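Local structure of type I polyketide synthase PikAII (Streptomyces venezuelae, 3QP9) at residues A182-P187 with P498-A503; E218-V223 with G506-D511; V403-G408 with F421-A426. The protein is a C2-type ketoreductase domain of a modular polyketide synthase, a class thought to epimerise the alpha-substituent of the polyketide intermediate rather than reduce its beta-keto group. All coordinates share one frame; numbering follows the deposited sequence.

Contact 1. Residues A182-P187 with P498-A503; sequences AALEHP and PGFTTA
Leu184 meets Phe500 where the end of helix 170-185 faces the end of helix 493-501. CB of Leu184 leaves its helix at an angle to the other segment, and with CG anti to the carbonyl carbon (chi1 -64°) the branch swings across, so that both methyls do the touching. CD1 lies 3.8 Å from CE1 of Phe500, while CD2 sits over one face of the ring and has the backbone O of Phe500 at 3.9 Å. The two side chains cross at about a right angle. Modular ketoreductases pair an N-terminal structural subdomain with a catalytic one of Rossmann type; here the last turn of a helix from the first half packs on a C-terminal helix at the surface. The Phe496 ring also meets that of Phe500. Beyond the helix end, CB of Pro187 comes to 3.6 Å from the carbonyl O of Ala503, and Pro187 CG rests more loosely against Ala503 CB at 4.3 Å. Just before Ala503, Thr502 OG1 donates to Pro498 O, four residues earlier, at 2.6 Å and from above the carbonyl plane (43° out of it).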
# COMPACT_ATOMS: atom_id res chain seq x y z
N ALA A 182 0.55 6.26 -10.67
CA ALA A 182 0.63 7.53 -11.43
C ALA A 182 1.94 7.65 -12.24
O ALA A 182 1.93 8.11 -13.39
CB ALA A 182 0.44 8.75 -10.52
N ALA A 183 3.05 7.23 -11.64
CA ALA A 183 4.30 7.07 -12.40
C ALA A 183 4.20 6.25 -13.69
O ALA A 183 4.91 6.56 -14.69
CB ALA A 183 5.42 6.42 -11.52
N LEU A 184 3.44 5.16 -13.66
CA LEU A 184 3.39 4.27 -14.84
C LEU A 184 2.40 4.80 -15.83
O LEU A 184 2.60 4.70 -17.05
CB LEU A 184 2.96 2.87 -14.48
CG LEU A 184 3.89 2.11 -13.56
CD1 LEU A 184 3.27 0.79 -13.04
CD2 LEU A 184 5.18 1.90 -14.29
N GLU A 185 1.35 5.45 -15.31
CA GLU A 185 0.30 6.02 -16.16
C GLU A 185 0.60 7.41 -16.74
O GLU A 185 0.10 7.78 -17.82
CB GLU A 185 -1.07 5.97 -15.45
CG GLU A 185 -1.59 4.55 -15.09
CD GLU A 185 -2.96 4.62 -14.44
OE1 GLU A 185 -3.45 5.74 -14.12
OE2 GLU A 185 -3.54 3.56 -14.21
N HIS A 186 1.36 8.23 -16.02
CA HIS A 186 1.72 9.57 -16.51
C HIS A 186 3.24 9.76 -16.40
O HIS A 186 3.74 10.59 -15.62
CB HIS A 186 0.94 10.65 -15.74
CG HIS A 186 -0.54 10.46 -15.80
ND1 HIS A 186 -1.28 10.83 -16.90
CD2 HIS A 186 -1.42 9.96 -14.90
CE1 HIS A 186 -2.56 10.54 -16.69
NE2 HIS A 186 -2.67 10.01 -15.49
N PRO A 187 3.98 8.94 -17.10
CA PRO A 187 5.42 8.93 -16.79
C PRO A 187 6.17 10.24 -17.13
O PRO A 187 7.16 10.53 -16.54
CB PRO A 187 5.96 7.81 -17.66
CG PRO A 187 4.87 7.65 -18.78
CD PRO A 187 3.60 7.93 -18.10
N PRO A 498 11.46 -5.83 -18.40
CA PRO A 498 11.26 -4.93 -19.60
C PRO A 498 9.82 -4.38 -19.69
O PRO A 498 9.65 -3.17 -19.98
CB PRO A 498 11.68 -5.80 -20.82
CG PRO A 498 12.63 -6.91 -20.19
CD PRO A 498 11.97 -7.14 -18.76
N GLY A 499 8.81 -5.23 -19.42
CA GLY A 499 7.39 -4.79 -19.52
C GLY A 499 7.09 -3.67 -18.50
O GLY A 499 6.36 -2.72 -18.80
N PHE A 500 7.68 -3.76 -17.31
CA PHE A 500 7.49 -2.75 -16.24
C PHE A 500 8.17 -1.40 -16.58
O PHE A 500 7.80 -0.37 -16.07
CB PHE A 500 8.08 -3.32 -14.92
CG PHE A 500 7.75 -2.48 -13.68
CD1 PHE A 500 6.44 -2.36 -13.24
CD2 PHE A 500 8.75 -1.87 -12.95
CE1 PHE A 500 6.13 -1.59 -12.11
CE2 PHE A 500 8.44 -1.12 -11.79
CZ PHE A 500 7.12 -0.97 -11.41
N THR A 501 9.26 -1.43 -17.33
CA THR A 501 10.01 -0.18 -17.56
C THR A 501 9.84 0.37 -18.96
O THR A 501 10.54 1.32 -19.31
CB THR A 501 11.51 -0.30 -17.27
OG1 THR A 501 12.09 -1.37 -18.05
CG2 THR A 501 11.77 -0.54 -15.73
N THR A 502 8.90 -0.21 -19.70
CA THR A 502 8.70 0.16 -21.11
C THR A 502 8.29 1.64 -21.21
O THR A 502 8.81 2.35 -22.07
CB THR A 502 7.80 -0.84 -21.94
OG1 THR A 502 8.44 -2.13 -22.01
CG2 THR A 502 7.59 -0.39 -23.40
N ALA A 503 7.41 2.10 -20.34
CA ALA A 503 6.98 3.51 -20.36
C ALA A 503 7.72 4.42 -19.40
O ALA A 503 7.92 5.61 -19.66
CB ALA A 503 5.48 3.60 -20.09

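Contact 2. Residues E218-V223 with G506-D511; sequences EDQVAV and GTLLAD
Thr507 and Glu218 make a short polar contact, widened by two waters, between a loop near the C terminus and the start of strand 220-224. That strand lies parallel to strand 190-196 of the Rossmann-like structural subdomain and forms a beta hairpin with strand 227-235; Glu218 lies just before it and Gln220 is its first residue. The partner, 506-511, links helices 493-501 and 513-516 and contains a type I turn from Thr507 to Ala510, closed by Ala510 N to Thr507 O at 3.0 Å. The one direct hydrogen bond runs from Thr507 OG1 to Glu218 OE1, 2.6 Å long, and reaches the carboxylate from above its plane (39° out of it). The Glu218 chain is bent at chi2 (-73°), and its other oxygen, OE2, forms a salt bridge with Arg232 of the hairpin, so both oxygens are held. Leu508 CD1 comes loosely near the end of the Gln220 side chain. Asp219 works through solvent: OD1 accepts from two waters, while OD2 pairs with Arg504, which would be expected to hold the carboxylate in its charged form. One water reaches on to the backbone, accepting from Thr507 N at 3.3 Å. The other donates to Asp219 OD1 and to Thr507 OG1, each at 2.7 Å, so that the hydroxyl which gives its proton to Glu218 OE1 also receives one from this water.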
# COMPACT_ATOMS: atom_id res chain seq x y z
N GLU A 218 16.70 8.85 -8.33
CA GLU A 218 15.72 7.99 -7.65
C GLU A 218 14.33 8.66 -7.66
O GLU A 218 14.20 9.87 -7.82
CB GLU A 218 16.22 7.70 -6.23
CG GLU A 218 17.57 6.96 -6.16
CD GLU A 218 17.50 5.49 -6.55
OE1 GLU A 218 16.41 4.85 -6.61
OE2 GLU A 218 18.54 4.93 -6.83
N ASP A 219 13.27 7.89 -7.59
CA ASP A 219 11.88 8.49 -7.48
C ASP A 219 11.06 7.94 -6.33
O ASP A 219 9.94 8.29 -6.18
CB ASP A 219 11.11 8.42 -8.80
CG ASP A 219 10.77 7.00 -9.22
OD1 ASP A 219 11.29 6.07 -8.55
OD2 ASP A 219 10.02 6.79 -10.24
N GLN A 220 11.68 7.20 -5.36
CA GLN A 220 10.94 6.67 -4.24
C GLN A 220 11.94 6.73 -3.15
O GLN A 220 12.73 5.82 -2.94
CB GLN A 220 10.49 5.16 -4.44
CG GLN A 220 9.48 5.03 -5.57
CD GLN A 220 8.91 3.62 -5.81
OE1 GLN A 220 8.62 3.24 -7.00
NE2 GLN A 220 8.57 2.96 -4.79
N VAL A 221 11.89 7.82 -2.42
CA VAL A 221 12.97 8.20 -1.50
C VAL A 221 12.44 8.46 -0.12
O VAL A 221 11.42 9.11 0.07
CB VAL A 221 13.77 9.43 -2.03
CG1 VAL A 221 14.94 9.74 -1.18
CG2 VAL A 221 14.26 9.20 -3.47
N ALA A 222 13.15 7.90 0.89
CA ALA A 222 12.95 8.26 2.25
C ALA A 222 14.11 9.17 2.78
O ALA A 222 15.25 8.98 2.41
CB ALA A 222 12.91 6.94 3.11
N VAL A 223 13.78 10.18 3.61
CA VAL A 223 14.69 11.18 4.16
C VAL A 223 14.75 10.89 5.65
O VAL A 223 13.69 10.93 6.36
CB VAL A 223 14.13 12.54 4.04
CG1 VAL A 223 15.10 13.55 4.65
CG2 VAL A 223 13.88 12.81 2.55
N GLY A 506 12.95 3.30 -14.09
CA GLY A 506 12.99 3.40 -12.65
C GLY A 506 14.03 2.49 -12.12
O GLY A 506 14.72 1.76 -12.87
N THR A 507 14.13 2.50 -10.81
CA THR A 507 15.27 1.82 -10.18
C THR A 507 14.81 0.83 -9.12
O THR A 507 15.64 0.20 -8.38
CB THR A 507 16.15 2.82 -9.44
OG1 THR A 507 15.31 3.59 -8.54
CG2 THR A 507 16.94 3.78 -10.38
N LEU A 508 13.51 0.61 -9.01
CA LEU A 508 12.97 -0.33 -8.03
C LEU A 508 13.55 -1.75 -8.14
O LEU A 508 13.73 -2.47 -7.15
CB LEU A 508 11.41 -0.38 -8.16
CG LEU A 508 10.77 -1.18 -7.03
CD1 LEU A 508 10.93 -0.61 -5.50
CD2 LEU A 508 9.36 -1.65 -7.32
N LEU A 509 13.85 -2.18 -9.36
CA LEU A 509 14.36 -3.54 -9.56
C LEU A 509 15.90 -3.55 -9.78
O LEU A 509 16.43 -4.54 -10.24
CB LEU A 509 13.68 -4.08 -10.88
CG LEU A 509 12.18 -3.99 -10.89
CD1 LEU A 509 11.56 -4.58 -12.18
CD2 LEU A 509 11.66 -4.78 -9.58
N ALA A 510 16.61 -2.49 -9.43
CA ALA A 510 18.05 -2.34 -9.73
C ALA A 510 18.87 -3.36 -8.99
O ALA A 510 19.96 -3.70 -9.43
CB ALA A 510 18.53 -0.89 -9.39
N ASP A 511 18.35 -3.81 -7.86
CA ASP A 511 19.14 -4.65 -6.97
C ASP A 511 18.57 -6.12 -6.93
O ASP A 511 18.72 -6.90 -6.00
CB ASP A 511 19.26 -3.97 -5.58
CG ASP A 511 20.07 -2.59 -5.61
OD1 ASP A 511 20.67 -2.13 -6.61
OD2 ASP A 511 20.05 -1.95 -4.55
O HOH W 1 11.57 3.30 -8.91
O HOH W 2 13.68 5.44 -9.71

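Contact 3. Residues V403-G408 with F421-A426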
# COMPACT_ATOMS: atom_id res chain seq x y z
N VAL A 403 0.64 -7.38 -4.88
CA VAL A 403 1.74 -6.78 -5.60
C VAL A 403 1.38 -5.37 -6.21
O VAL A 403 2.30 -4.64 -6.59
CB VAL A 403 2.33 -7.72 -6.71
CG1 VAL A 403 2.93 -9.05 -6.11
CG2 VAL A 403 1.27 -8.08 -7.82
N ALA A 404 0.09 -4.99 -6.25
CA ALA A 404 -0.33 -3.63 -6.79
C ALA A 404 0.20 -2.57 -5.81
O ALA A 404 0.63 -1.49 -6.22
CB ALA A 404 -1.85 -3.52 -6.92
N ALA A 405 0.32 -2.96 -4.55
CA ALA A 405 0.83 -2.05 -3.57
C ALA A 405 2.36 -2.03 -3.47
O ALA A 405 2.95 -1.18 -2.76
CB ALA A 405 0.21 -2.43 -2.17
N ILE A 406 3.00 -3.02 -4.08
CA ILE A 406 4.47 -3.19 -3.98
C ILE A 406 5.16 -2.46 -5.15
O ILE A 406 5.93 -1.54 -4.94
CB ILE A 406 4.83 -4.64 -4.03
CG1 ILE A 406 4.23 -5.36 -2.77
CG2 ILE A 406 6.41 -4.80 -4.05
CD1 ILE A 406 4.66 -4.78 -1.38
N TRP A 407 4.77 -2.81 -6.37
CA TRP A 407 5.36 -2.21 -7.52
C TRP A 407 4.33 -1.41 -8.33
O TRP A 407 4.70 -0.47 -9.02
CB TRP A 407 6.10 -3.27 -8.37
CG TRP A 407 5.31 -4.50 -8.83
CD1 TRP A 407 4.25 -4.53 -9.71
CD2 TRP A 407 5.61 -5.86 -8.51
NE1 TRP A 407 3.85 -5.82 -9.91
CE2 TRP A 407 4.66 -6.66 -9.19
CE3 TRP A 407 6.57 -6.49 -7.67
CZ2 TRP A 407 4.67 -8.06 -9.12
CZ3 TRP A 407 6.56 -7.89 -7.56
CH2 TRP A 407 5.61 -8.65 -8.29
N GLY A 408 3.04 -1.73 -8.23
CA GLY A 408 2.04 -0.92 -9.02
C GLY A 408 1.81 -1.50 -10.41
O GLY A 408 2.67 -2.25 -10.96
N PHE A 421 -2.27 0.39 2.37
CA PHE A 421 -2.57 0.73 3.77
C PHE A 421 -2.32 -0.48 4.62
O PHE A 421 -1.81 -0.34 5.82
CB PHE A 421 -4.03 1.17 3.95
CG PHE A 421 -4.40 1.49 5.37
CD1 PHE A 421 -4.15 2.77 5.89
CD2 PHE A 421 -5.01 0.51 6.19
CE1 PHE A 421 -4.47 3.08 7.20
CE2 PHE A 421 -5.34 0.79 7.43
CZ PHE A 421 -5.09 2.10 7.97
N LEU A 422 -2.64 -1.68 4.06
CA LEU A 422 -2.33 -2.99 4.78
C LEU A 422 -0.87 -3.19 5.07
O LEU A 422 -0.44 -3.60 6.22
CB LEU A 422 -2.85 -4.18 3.95
CG LEU A 422 -4.27 -4.08 3.46
CD1 LEU A 422 -4.65 -5.32 2.70
CD2 LEU A 422 -5.23 -3.97 4.72
N ASP A 423 -0.04 -2.95 4.04
CA ASP A 423 1.40 -3.11 4.16
C ASP A 423 1.93 -2.09 5.18
O ASP A 423 2.77 -2.40 6.02
CB ASP A 423 2.13 -2.92 2.83
CG ASP A 423 1.75 -3.90 1.80
OD1 ASP A 423 1.76 -3.51 0.62
OD2 ASP A 423 1.63 -5.15 2.09
N ALA A 424 1.36 -0.90 5.21
CA ALA A 424 1.79 0.05 6.26
C ALA A 424 1.41 -0.27 7.67
O ALA A 424 2.13 0.12 8.58
CB ALA A 424 1.25 1.47 5.97
N LEU A 425 0.20 -0.80 7.89
CA LEU A 425 -0.20 -1.32 9.23
C LEU A 425 0.87 -2.25 9.72
O LEU A 425 1.23 -2.21 10.89
CB LEU A 425 -1.56 -2.02 9.16
CG LEU A 425 -2.85 -1.20 9.07
CD1 LEU A 425 -4.04 -2.15 9.01
CD2 LEU A 425 -3.07 -0.25 10.27
N ALA A 426 1.41 -3.11 8.84
CA ALA A 426 2.44 -4.04 9.27
C ALA A 426 3.75 -3.38 9.74
O ALA A 426 4.55 -3.99 10.49
CB ALA A 426 2.68 -5.09 8.21
O HOH W 3 3.02 -1.18 0.12
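Ala405 and Ile406, in the turn after strand 396-402, meet the carboxylate of Asp423 on helix 413-426, inside the Rossmann-type KR domain. The turn starts at Val403, whose O accepts from Trp407 N at 3.1 Å and whose CB lies over one face of the indole, offset toward its rim. After Ala404, Ala405 points its methyl at the helix, and CB comes to 3.4 Å from Asp423 OD1. Ile406 reaches the same oxygen with its tip: CG1 anti to the carbonyl carbon (chi1 -64°) and a bend at chi2 (-57°) together put CD1 3.7 Å from OD1, the two side chains crossing at about a right angle. Trp407 and Gly408 then lead the chain away from the helix, and the Trp407 ring meets Phe496 edge-to-face. No direct hydrogen bond joins the segments; a water donates both to Ala405 O at 2.9 Å and to Asp423 OD1 at 2.7 Å. The other carboxylate oxygen, OD2, is hydrogen-bonded to Ser438 OG on strand 435-441 and weakly to Ser401. The direct contact is thus CH-to-oxygen packing, the polar link between turn and helix runs through the water, and OD2 is held from the strands.

From the N terminus the chain first passes 182-187, at the end of helix 170-185, then 218-223, at the start of strand 220-224; both wait for partners near the C terminus. Contact 3 opens and closes next, a short loop between 403-408 and 421-426 nested inside the other two; it joins the turn after strand 396-402 to helix 413-426. Helix 493-501 then brings 498-503 back to close contact 1, and 506-511 closes contact 2, so these long loops cross. Together they tie the C-terminal tail to the structural half. The three sites touch: Phe500 packs on Leu509 and on the backbone of Trp407 and Gly408, and Leu508 rests on Trp407.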